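Long-range contacts in listeriolysin O (Listeria monocytogenes, PDB 4CDB), which binds cholesterol-containing host membranes and, after a major conformational change, inserts into them as an oligomeric pore complex that lyses the cell: residues R111-S117 with K129-A135; P121-D127 with R150-Y155; R455-D460 with L478-N484. All coordinates share one frame; numbering follows the deposited sequence.

Contact 1: residues R111-S117 with K129-A135; sequences RDSLTLS and KIVVKNA. With NA (sodium ion), chain L; NA (sodium ion), chain M.
Leu114 and Val132 face each other as a hydrogen-bonded pair of an antiparallel hairpin, exchanging Leu114 N to Val132 O (3.1 Å) and Val132 N to Leu114 O (2.9 Å). Leu116 and Ile130 repeat this two residues on, while Thr115-Val131 and Ser117-Lys129 are the non-hydrogen-bonded pairs on the other face. The short strand axes run 150° apart and approach to 4.7 Å. On the Leu116 face, Val132 is shared: its CG2 meets CD1 of Leu116 at 3.9 Å and also lies against CD1 of Leu114, whose side chain runs beside it in the same direction. Leu114 holds CG between its backbone N and carbonyl carbon (chi1 51°), and the other branch, CD2, reaches CB of Ala135 at 3.6 Å. Beyond Val132 the regular pairing gives way to a weak bond from Ala135 N to Asp112 O. The same alanine CB sits over the centre of one face of the Arg111 guanidinium, whose chain folds back through bends at chi2 and chi3. Phe231 O and Gly90 O take NE and NH2 of Arg111 and so fix that plane. Two sodium ions mark this end: one is bound by Asn134 OD1 at 2.5 Å, the other by Ala135 O at 2.9 Å together with Tyr88 OH and a water. On the Thr115 and Ser117 face, Thr115 OG1 is bonded to Ala5 O of the N-terminal tail; in the preceding loop Ser113 OG is bonded to Arg230. The hairpin lies at the border of the large antiparallel sheet: strand 114-118 pairs on its other side with strand 207-222, and helix 137-152 covers Leu116, Ile130 and Val132 through Val140, Ala143 and Leu147.

Contact 2: residues P121-D127 with R150-Y155; sequences PGMTNQD and RWNEKY
Met123 reaches between the rings of Trp151 and Tyr155, crossing both side chains at about a right angle. With chi1 at -48° its CG is placed beside the backbone N, where it meets the indole edge at Trp151 CD1 (3.5 Å) and Tyr155 CD2 (3.6 Å). The straight chi2 carries SD to the edge of the indole, a Met-aromatic contact, and obliquely to the phenol ring; the bend at chi3 turns CE to 4.1 Å from Tyr155 CE2. Met123 CA lies over one face of Tyr155 as a CH-pi contact, 3.8 Å from the ring centroid, while CB of the adjacent Lys154 covers part of the opposite face. Trp151 extends CG anti to its backbone N (chi1 -178°), carrying the indole to Pro121: NE1 gives a hydrogen bond to Pro121 O (2.7 Å) that lies in the indole plane and uses a carbonyl lone pair, and the proline CG packs on CZ2. At the other end of the loop, Arg150 NH2 donates to Asp127 O (2.5 Å), in the guanidinium plane but from above the carbonyl plane, and the same nitrogen also bonds Lys129 O. The extended Lys154 chain brings NZ to Asp127 OD1 in a salt bridge whose hydrogen bond is weak (3.3 Å). An ST motif, Asp127 N to Thr124 OG1, holds the turn that presents this aspartate. The chemistry is thus divided: indole and guanidinium N-H groups grip two main-chain carbonyls of the loop, thioether and aromatic surfaces fill the middle, and Lys154 and, more distantly, Arg150 probably stabilise the aspartate's negative charge at the protein surface.

Contact 3: residues R455-D460 with L478-N484; sequences RTVIDD and LYPKYSN. With TAM (tris(hydroxyethyl)aminomethane), chain U.
Strand 455-460 and strand 480-484 run nearly parallel, their short axes 11° apart and 7.2 Å at closest approach; no main-chain to main-chain hydrogen bond links them, and every contact involves a side chain on at least one strand. Val457 and Ile458 both face Ala443 of strand 436-449, a classic beta bulge; Val457 points toward the other strand, while Ile458 reaches it only with the end of its chain. Val457 CG1 meets Tyr482 CB at 3.8 Å, and its CG2 packs on the ring of Pro480. Ile458 brings CG1 to Tyr482 CD2 at 3.5 Å. Val457 O lies over one face of the Tyr482 ring, towards the rim. Polar links lie at both ends. Arg455 NH1 makes a weak bond to Leu478 O (2.9 Å) from a chain extended to CG and CD and bent at chi3, while its NH2 forms a salt bridge with Glu452. Asn484 ND2 donates to Asp460 OD2 (3.1 Å) on its anti side, tilted out of the carboxylate plane; Arg469 holds the asparagine OD1. The other carboxylate oxygen, Asp460 OD1, accepts a very short bond from O5 of the bound tris(hydroxyethyl)aminomethane, and Asp459 N donates to that same hydroxyl at 2.6 Å. Tyr482 OH lies 3.3 Å from ligand C5. Face-to-face packing of two sheets through interleaved side chains is the mark of the beta-sandwich domain of cholesterol-dependent cytolysins. At its edge the weak Arg455-Leu478 bond connects the last residue of the conserved undecapeptide with the cholesterol-binding motif.

From the N terminus, contact 1 comes first: strand 114-118 turns through a loop and returns as strand 129-132, closing a hairpin. Contact 2 crosses it, because residues 121-127 lie within that hairpin's loop; it closes a longer loop holding strand 129-132 and most of helix 137-152, at whose end its partners 150-155 lie. The two touch at the Lys129-Arg150 bond, so hairpin, loop and helix end are tied together at one end of the elongated molecule. Contact 3 opens much later, in series with both, closes a loop holding strand 468-475, and joins two sheets of the beta-sandwich domain. Its centre lies about 91 Å from that of contact 1, across the centre of the chain.

Contact 1: residues R111-S117 with K129-A135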
loop_
_atom_site.group_PDB
_atom_site.type_symbol
_atom_site.label_atom_id
_atom_site.label_comp_id
_atom_site.label_asym_id
_atom_site.label_seq_id
_atom_site.Cartn_x
_atom_site.Cartn_y
_atom_site.Cartn_z
ATOM N N ARG A 111 -29.687 11.345 -24.553
ATOM C CA ARG A 111 -29.878 11.764 -23.173
ATOM C C ARG A 111 -30.878 12.905 -23.051
ATOM O O ARG A 111 -31.067 13.679 -23.988
ATOM C CB ARG A 111 -28.537 12.198 -22.578
ATOM C CG ARG A 111 -27.462 11.126 -22.620
ATOM C CD ARG A 111 -27.847 9.941 -21.752
ATOM N NE ARG A 111 -28.130 10.360 -20.383
ATOM C CZ ARG A 111 -27.204 10.547 -19.450
ATOM N NH1 ARG A 111 -25.926 10.345 -19.731
ATOM N NH2 ARG A 111 -27.557 10.936 -18.234
ATOM N N ASP A 112 -31.516 13.002 -21.888
ATOM C CA ASP A 112 -32.349 14.153 -21.573
ATOM C C ASP A 112 -31.497 15.156 -20.796
ATOM O O ASP A 112 -30.292 15.257 -21.022
ATOM C CB ASP A 112 -33.578 13.729 -20.765
ATOM C CG ASP A 112 -34.753 14.689 -20.925
ATOM O OD1 ASP A 112 -34.528 15.880 -21.231
ATOM O OD2 ASP A 112 -35.905 14.247 -20.733
ATOM N N SER A 113 -32.116 15.887 -19.875
ATOM C CA SER A 113 -31.403 16.908 -19.114
ATOM C C SER A 113 -30.999 16.431 -17.722
ATOM O O SER A 113 -31.592 15.498 -17.178
ATOM C CB SER A 113 -32.249 18.179 -18.999
ATOM O OG SER A 113 -33.445 17.921 -18.286
ATOM N N LEU A 114 -29.979 17.074 -17.161
ATOM C CA LEU A 114 -29.579 16.845 -15.775
ATOM C C LEU A 114 -29.022 18.121 -15.150
ATOM O O LEU A 114 -28.666 19.065 -15.859
ATOM C CB LEU A 114 -28.567 15.693 -15.663
ATOM C CG LEU A 114 -27.307 15.648 -16.535
ATOM C CD1 LEU A 114 -26.273 16.699 -16.143
ATOM C CD2 LEU A 114 -26.691 14.260 -16.472
ATOM N N THR A 115 -28.950 18.149 -13.822
ATOM C CA THR A 115 -28.362 19.287 -13.128
ATOM C C THR A 115 -27.033 18.891 -12.501
ATOM O O THR A 115 -26.959 17.921 -11.744
ATOM C CB THR A 115 -29.293 19.841 -12.029
ATOM O OG1 THR A 115 -30.535 20.249 -12.612
ATOM C CG2 THR A 115 -28.653 21.037 -11.337
ATOM N N LEU A 116 -25.986 19.641 -12.830
ATOM C CA LEU A 116 -24.674 19.435 -12.228
ATOM C C LEU A 116 -24.461 20.417 -11.083
ATOM O O LEU A 116 -24.919 21.559 -11.137
ATOM C CB LEU A 116 -23.567 19.611 -13.267
ATOM C CG LEU A 116 -23.503 18.552 -14.366
ATOM C CD1 LEU A 116 -22.382 18.873 -15.343
ATOM C CD2 LEU A 116 -23.320 17.162 -13.767
ATOM N N SER A 117 -23.768 19.962 -10.045
ATOM C CA SER A 117 -23.457 20.805 -8.899
ATOM C C SER A 117 -22.011 20.607 -8.453
ATOM O O SER A 117 -21.493 19.487 -8.485
ATOM C CB SER A 117 -24.415 20.512 -7.744
ATOM O OG SER A 117 -24.025 21.199 -6.571
ATOM N N LYS A 129 -24.803 25.422 -9.219
ATOM C CA LYS A 129 -25.566 24.511 -10.068
ATOM C C LYS A 129 -25.668 25.005 -11.507
ATOM O O LYS A 129 -25.567 26.202 -11.769
ATOM C CB LYS A 129 -26.970 24.299 -9.495
ATOM C CG LYS A 129 -26.995 23.788 -8.064
ATOM C CD LYS A 129 -28.419 23.728 -7.529
ATOM C CE LYS A 129 -28.435 23.446 -6.032
ATOM N NZ LYS A 129 -27.700 22.199 -5.688
ATOM N N ILE A 130 -25.880 24.074 -12.434
ATOM C CA ILE A 130 -26.109 24.415 -13.836
ATOM C C ILE A 130 -26.855 23.289 -14.558
ATOM O O ILE A 130 -26.567 22.108 -14.353
ATOM C CB ILE A 130 -24.787 24.763 -14.572
ATOM C CG1 ILE A 130 -25.063 25.199 -16.015
ATOM C CG2 ILE A 130 -23.812 23.593 -14.526
ATOM C CD1 ILE A 130 -23.820 25.612 -16.777
ATOM N N VAL A 131 -27.827 23.660 -15.386
ATOM C CA VAL A 131 -28.607 22.686 -16.138
ATOM C C VAL A 131 -27.927 22.341 -17.462
ATOM O O VAL A 131 -27.527 23.230 -18.213
ATOM C CB VAL A 131 -30.031 23.207 -16.418
ATOM C CG1 VAL A 131 -30.837 22.170 -17.180
ATOM C CG2 VAL A 131 -30.727 23.565 -15.118
ATOM N N VAL A 132 -27.785 21.047 -17.731
ATOM C CA VAL A 132 -27.278 20.572 -19.012
ATOM C C VAL A 132 -28.434 19.960 -19.788
ATOM O O VAL A 132 -28.994 18.950 -19.368
ATOM C CB VAL A 132 -26.189 19.502 -18.826
ATOM C CG1 VAL A 132 -25.621 19.083 -20.177
ATOM C CG2 VAL A 132 -25.093 20.019 -17.919
ATOM N N LYS A 133 -28.792 20.573 -20.913
ATOM C CA LYS A 133 -29.953 20.145 -21.694
ATOM C C LYS A 133 -29.778 18.764 -22.326
ATOM O O LYS A 133 -30.629 17.888 -22.168
ATOM C CB LYS A 133 -30.296 21.186 -22.764
ATOM C CG LYS A 133 -31.476 22.078 -22.401
ATOM C CD LYS A 133 -31.379 22.572 -20.965
ATOM C CE LYS A 133 -32.565 23.447 -20.593
ATOM N NZ LYS A 133 -32.562 24.728 -21.350
ATOM N N ASN A 134 -28.679 18.577 -23.047
ATOM C CA ASN A 134 -28.349 17.277 -23.617
ATOM C C ASN A 134 -27.050 16.742 -23.024
ATOM O O ASN A 134 -25.961 17.161 -23.410
ATOM C CB ASN A 134 -28.247 17.358 -25.140
ATOM C CG ASN A 134 -28.047 15.998 -25.782
ATOM O OD1 ASN A 134 -28.361 14.966 -25.188
ATOM N ND2 ASN A 134 -27.525 15.992 -27.003
ATOM N N ALA A 135 -27.179 15.803 -22.092
ATOM C CA ALA A 135 -26.043 15.342 -21.300
ATOM C C ALA A 135 -25.076 14.423 -22.048
ATOM O O ALA A 135 -24.894 13.265 -21.671
ATOM C CB ALA A 135 -26.536 14.665 -20.030
HETATM NA NA NA L . -28.014 12.699 -26.213
HETATM NA NA NA M . -23.779 10.639 -22.129
HETATM O O HOH W 1 -24.585 7.865 -21.461
#

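Contact 2: residues P121-D127 with R150-Y155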
loop_
_atom_site.group_PDB
_atom_site.type_symbol
_atom_site.label_atom_id
_atom_site.label_comp_id
_atom_site.label_asym_id
_atom_site.label_seq_id
_atom_site.Cartn_x
_atom_site.Cartn_y
_atom_site.Cartn_z
ATOM N N PRO A 121 -15.833 26.034 -2.383
ATOM C CA PRO A 121 -16.249 26.812 -1.210
ATOM C C PRO A 121 -16.792 28.202 -1.537
ATOM O O PRO A 121 -16.301 28.868 -2.449
ATOM C CB PRO A 121 -14.953 26.934 -0.402
ATOM C CG PRO A 121 -13.870 26.837 -1.419
ATOM C CD PRO A 121 -14.371 25.845 -2.427
ATOM N N GLY A 122 -17.806 28.626 -0.788
ATOM C CA GLY A 122 -18.299 29.990 -0.863
ATOM C C GLY A 122 -19.504 30.222 -1.756
ATOM O O GLY A 122 -20.211 31.219 -1.596
ATOM N N MET A 123 -19.744 29.308 -2.693
ATOM C CA MET A 123 -20.804 29.487 -3.684
ATOM C C MET A 123 -22.201 29.353 -3.075
ATOM O O MET A 123 -22.408 28.598 -2.126
ATOM C CB MET A 123 -20.630 28.499 -4.842
ATOM C CG MET A 123 -19.216 28.459 -5.400
ATOM S SD MET A 123 -19.045 27.436 -6.877
ATOM C CE MET A 123 -19.906 28.461 -8.073
ATOM N N THR A 124 -23.155 30.099 -3.625
ATOM C CA THR A 124 -24.535 30.038 -3.158
ATOM C C THR A 124 -25.218 28.801 -3.729
ATOM O O THR A 124 -24.708 28.175 -4.659
ATOM C CB THR A 124 -25.341 31.284 -3.574
ATOM O OG1 THR A 124 -25.521 31.290 -4.995
ATOM C CG2 THR A 124 -24.627 32.562 -3.144
ATOM N N ASN A 125 -26.382 28.460 -3.183
ATOM C CA ASN A 125 -27.141 27.309 -3.664
ATOM C C ASN A 125 -27.746 27.532 -5.051
ATOM O O ASN A 125 -28.409 26.653 -5.600
ATOM C CB ASN A 125 -28.212 26.898 -2.648
ATOM C CG ASN A 125 -27.659 26.001 -1.552
ATOM O OD1 ASN A 125 -27.008 24.994 -1.832
ATOM N ND2 ASN A 125 -27.906 26.370 -0.299
ATOM N N GLN A 126 -27.502 28.710 -5.613
ATOM C CA GLN A 126 -27.910 29.009 -6.977
ATOM C C GLN A 126 -26.693 29.074 -7.899
ATOM O O GLN A 126 -26.794 28.781 -9.090
ATOM C CB GLN A 126 -28.686 30.329 -7.033
ATOM C CG GLN A 126 -30.001 30.328 -6.258
ATOM C CD GLN A 126 -29.813 30.474 -4.757
ATOM O OE1 GLN A 126 -28.881 31.134 -4.294
ATOM N NE2 GLN A 126 -30.703 29.857 -3.988
ATOM N N ASP A 127 -25.547 29.452 -7.336
ATOM C CA ASP A 127 -24.307 29.611 -8.098
ATOM C C ASP A 127 -23.602 28.289 -8.410
ATOM O O ASP A 127 -22.931 28.167 -9.436
ATOM C CB ASP A 127 -23.334 30.533 -7.353
ATOM C CG ASP A 127 -23.203 31.899 -8.005
ATOM O OD1 ASP A 127 -23.460 32.007 -9.224
ATOM O OD2 ASP A 127 -22.834 32.866 -7.302
ATOM N N ARG A 150 -16.755 30.028 -13.007
ATOM C CA ARG A 150 -17.660 30.846 -12.207
ATOM C C ARG A 150 -17.135 31.033 -10.785
ATOM O O ARG A 150 -17.280 32.106 -10.197
ATOM C CB ARG A 150 -19.072 30.246 -12.199
ATOM C CG ARG A 150 -20.089 31.074 -12.971
ATOM C CD ARG A 150 -21.207 30.217 -13.558
ATOM N NE ARG A 150 -22.011 29.546 -12.539
ATOM C CZ ARG A 150 -23.117 28.854 -12.797
ATOM N NH1 ARG A 150 -23.558 28.745 -14.043
ATOM N NH2 ARG A 150 -23.788 28.274 -11.812
ATOM N N TRP A 151 -16.512 29.992 -10.244
ATOM C CA TRP A 151 -15.922 30.067 -8.913
ATOM C C TRP A 151 -14.664 30.932 -8.917
ATOM O O TRP A 151 -14.431 31.708 -7.991
ATOM C CB TRP A 151 -15.596 28.669 -8.380
ATOM C CG TRP A 151 -15.024 28.683 -6.987
ATOM C CD1 TRP A 151 -15.722 28.734 -5.814
ATOM C CD2 TRP A 151 -13.636 28.647 -6.625
ATOM N NE1 TRP A 151 -14.855 28.732 -4.745
ATOM C CE2 TRP A 151 -13.569 28.679 -5.217
ATOM C CE3 TRP A 151 -12.446 28.590 -7.355
ATOM C CZ2 TRP A 151 -12.357 28.657 -4.525
ATOM C CZ3 TRP A 151 -11.244 28.569 -6.667
ATOM C CH2 TRP A 151 -11.208 28.602 -5.267
ATOM N N ASN A 152 -13.858 30.790 -9.965
ATOM C CA ASN A 152 -12.624 31.558 -10.098
ATOM C C ASN A 152 -12.870 33.057 -10.257
ATOM O O ASN A 152 -11.978 33.867 -10.012
ATOM C CB ASN A 152 -11.789 31.042 -11.276
ATOM C CG ASN A 152 -11.167 29.684 -11.005
ATOM O OD1 ASN A 152 -10.759 29.386 -9.883
ATOM N ND2 ASN A 152 -11.083 28.856 -12.040
ATOM N N GLU A 153 -14.083 33.419 -10.663
ATOM C CA GLU A 153 -14.398 34.810 -10.978
ATOM C C GLU A 153 -15.309 35.488 -9.954
ATOM O O GLU A 153 -15.700 36.641 -10.136
ATOM C CB GLU A 153 -15.024 34.909 -12.374
ATOM C CG GLU A 153 -14.099 34.489 -13.507
ATOM C CD GLU A 153 -14.779 34.526 -14.866
ATOM O OE1 GLU A 153 -15.970 34.895 -14.934
ATOM O OE2 GLU A 153 -14.118 34.183 -15.869
ATOM N N LYS A 154 -15.649 34.779 -8.882
ATOM C CA LYS A 154 -16.515 35.341 -7.848
ATOM C C LYS A 154 -16.015 35.057 -6.436
ATOM O O LYS A 154 -16.134 35.902 -5.548
ATOM C CB LYS A 154 -17.946 34.812 -7.981
ATOM C CG LYS A 154 -18.784 35.473 -9.057
ATOM C CD LYS A 154 -20.265 35.220 -8.806
ATOM C CE LYS A 154 -21.106 35.526 -10.035
ATOM N NZ LYS A 154 -22.537 35.171 -9.816
ATOM N N TYR A 155 -15.466 33.865 -6.227
ATOM C CA TYR A 155 -15.139 33.415 -4.880
ATOM C C TYR A 155 -13.653 33.143 -4.673
ATOM O O TYR A 155 -13.193 33.042 -3.536
ATOM C CB TYR A 155 -15.958 32.166 -4.526
ATOM C CG TYR A 155 -17.442 32.334 -4.762
ATOM C CD1 TYR A 155 -18.245 32.976 -3.828
ATOM C CD2 TYR A 155 -18.035 31.868 -5.928
ATOM C CE1 TYR A 155 -19.602 33.141 -4.047
ATOM C CE2 TYR A 155 -19.391 32.028 -6.154
ATOM C CZ TYR A 155 -20.169 32.665 -5.211
ATOM O OH TYR A 155 -21.517 32.825 -5.433
#

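Contact 3: residues R455-D460 with L478-N484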
loop_
_atom_site.group_PDB
_atom_site.type_symbol
_atom_site.label_atom_id
_atom_site.label_comp_id
_atom_site.label_asym_id
_atom_site.label_seq_id
_atom_site.Cartn_x
_atom_site.Cartn_y
_atom_site.Cartn_z
ATOM N N ARG A 455 40.853 -23.103 39.512
ATOM C CA ARG A 455 40.003 -22.007 39.962
ATOM C C ARG A 455 39.242 -21.406 38.789
ATOM O O ARG A 455 39.840 -21.048 37.771
ATOM C CB ARG A 455 40.830 -20.922 40.653
ATOM C CG ARG A 455 40.012 -19.715 41.091
ATOM C CD ARG A 455 40.888 -18.668 41.755
ATOM N NE ARG A 455 41.674 -19.234 42.847
ATOM C CZ ARG A 455 42.508 -18.535 43.611
ATOM N NH1 ARG A 455 42.666 -17.234 43.407
ATOM N NH2 ARG A 455 43.182 -19.138 44.580
ATOM N N THR A 456 37.925 -21.303 38.931
ATOM C CA THR A 456 37.092 -20.719 37.888
ATOM C C THR A 456 37.371 -19.225 37.757
ATOM O O THR A 456 37.372 -18.497 38.751
ATOM C CB THR A 456 35.592 -20.939 38.173
ATOM O OG1 THR A 456 35.307 -22.343 38.190
ATOM C CG2 THR A 456 34.737 -20.268 37.107
ATOM N N VAL A 457 37.619 -18.775 36.531
ATOM C CA VAL A 457 37.842 -17.360 36.264
ATOM C C VAL A 457 36.593 -16.731 35.654
ATOM O O VAL A 457 36.188 -15.635 36.041
ATOM C CB VAL A 457 39.032 -17.143 35.310
ATOM C CG1 VAL A 457 39.303 -15.656 35.124
ATOM C CG2 VAL A 457 40.264 -17.839 35.845
ATOM N N ILE A 458 35.992 -17.431 34.693
ATOM C CA ILE A 458 34.785 -16.962 34.014
ATOM C C ILE A 458 33.752 -18.078 33.891
ATOM O O ILE A 458 34.093 -19.214 33.569
ATOM C CB ILE A 458 35.094 -16.467 32.581
ATOM C CG1 ILE A 458 36.264 -15.485 32.575
ATOM C CG2 ILE A 458 33.861 -15.825 31.943
ATOM C CD1 ILE A 458 36.630 -15.011 31.194
ATOM N N ASP A 459 32.490 -17.741 34.139
ATOM C CA ASP A 459 31.385 -18.669 33.923
ATOM C C ASP A 459 30.142 -17.900 33.478
ATOM O O ASP A 459 29.184 -17.758 34.238
ATOM C CB ASP A 459 31.096 -19.469 35.199
ATOM C CG ASP A 459 30.264 -20.720 34.939
ATOM O OD1 ASP A 459 29.536 -20.768 33.924
ATOM O OD2 ASP A 459 30.338 -21.659 35.758
ATOM N N ASP A 460 30.166 -17.397 32.247
ATOM C CA ASP A 460 29.038 -16.642 31.706
ATOM C C ASP A 460 28.224 -17.499 30.743
ATOM O O ASP A 460 28.779 -18.125 29.839
ATOM C CB ASP A 460 29.520 -15.369 31.008
ATOM C CG ASP A 460 30.187 -14.397 31.962
ATOM O OD1 ASP A 460 29.896 -14.458 33.176
ATOM O OD2 ASP A 460 31.000 -13.568 31.499
ATOM N N LEU A 478 47.201 -16.528 41.947
ATOM C CA LEU A 478 46.473 -16.102 43.135
ATOM C C LEU A 478 45.459 -15.014 42.799
ATOM O O LEU A 478 44.408 -14.918 43.430
ATOM C CB LEU A 478 47.439 -15.599 44.211
ATOM C CG LEU A 478 48.468 -16.610 44.723
ATOM C CD1 LEU A 478 49.252 -16.026 45.887
ATOM C CD2 LEU A 478 47.802 -17.924 45.116
ATOM N N TYR A 479 45.776 -14.198 41.800
ATOM C CA TYR A 479 44.897 -13.100 41.413
ATOM C C TYR A 479 44.623 -13.059 39.912
ATOM O O TYR A 479 45.152 -12.202 39.200
ATOM C CB TYR A 479 45.466 -11.762 41.887
ATOM C CG TYR A 479 45.638 -11.682 43.388
ATOM C CD1 TYR A 479 44.553 -11.432 44.217
ATOM C CD2 TYR A 479 46.885 -11.854 43.976
ATOM C CE1 TYR A 479 44.702 -11.357 45.588
ATOM C CE2 TYR A 479 47.045 -11.779 45.349
ATOM C CZ TYR A 479 45.949 -11.531 46.150
ATOM O OH TYR A 479 46.093 -11.454 47.517
ATOM N N PRO A 480 43.785 -13.986 39.427
ATOM C CA PRO A 480 43.419 -13.965 38.009
ATOM C C PRO A 480 42.399 -12.863 37.728
ATOM O O PRO A 480 41.499 -12.632 38.540
ATOM C CB PRO A 480 42.790 -15.343 37.799
ATOM C CG PRO A 480 42.208 -15.692 39.127
ATOM C CD PRO A 480 43.142 -15.098 40.152
ATOM N N LYS A 481 42.556 -12.179 36.600
ATOM C CA LYS A 481 41.583 -11.181 36.172
ATOM C C LYS A 481 40.994 -11.551 34.818
ATOM O O LYS A 481 41.569 -12.352 34.079
ATOM C CB LYS A 481 42.206 -9.787 36.098
ATOM C CG LYS A 481 42.605 -9.197 37.438
ATOM C CD LYS A 481 44.048 -9.524 37.766
ATOM C CE LYS A 481 44.489 -8.846 39.049
ATOM N NZ LYS A 481 45.906 -9.168 39.370
ATOM N N TYR A 482 39.847 -10.962 34.498
ATOM C CA TYR A 482 39.196 -11.224 33.225
ATOM C C TYR A 482 38.341 -10.046 32.775
ATOM O O TYR A 482 37.957 -9.195 33.579
ATOM C CB TYR A 482 38.323 -12.478 33.312
ATOM C CG TYR A 482 36.967 -12.236 33.939
ATOM C CD1 TYR A 482 36.822 -12.171 35.317
ATOM C CD2 TYR A 482 35.834 -12.073 33.151
ATOM C CE1 TYR A 482 35.584 -11.948 35.895
ATOM C CE2 TYR A 482 34.596 -11.850 33.717
ATOM C CZ TYR A 482 34.476 -11.788 35.089
ATOM O OH TYR A 482 33.243 -11.566 35.658
ATOM N N SER A 483 38.043 -10.010 31.482
ATOM C CA SER A 483 37.090 -9.049 30.945
ATOM C C SER A 483 36.269 -9.699 29.838
ATOM O O SER A 483 36.802 -10.438 29.008
ATOM C CB SER A 483 37.806 -7.808 30.415
ATOM O OG SER A 483 38.629 -8.127 29.309
ATOM N N ASN A 484 34.968 -9.428 29.845
ATOM C CA ASN A 484 34.068 -9.885 28.795
ATOM C C ASN A 484 33.387 -8.673 28.174
ATOM O O ASN A 484 32.337 -8.235 28.644
ATOM C CB ASN A 484 33.032 -10.856 29.369
ATOM C CG ASN A 484 32.038 -11.351 28.325
ATOM O OD1 ASN A 484 32.198 -11.121 27.126
ATOM N ND2 ASN A 484 31.006 -12.048 28.786
HETATM C C TAM U . 31.822 -14.999 38.331
HETATM C C1 TAM U . 30.926 -15.605 39.408
HETATM C C2 TAM U . 31.562 -15.582 36.943
HETATM C C3 TAM U . 33.272 -15.175 38.773
HETATM C C4 TAM U . 29.865 -16.542 38.843
HETATM C C5 TAM U . 31.924 -14.582 35.849
HETATM C C6 TAM U . 33.933 -16.393 38.135
HETATM N N TAM U . 31.548 -13.563 38.270
HETATM O O4 TAM U . 30.048 -17.841 39.418
HETATM O O5 TAM U . 31.820 -15.217 34.571
HETATM O O6 TAM U . 33.377 -17.593 38.687
#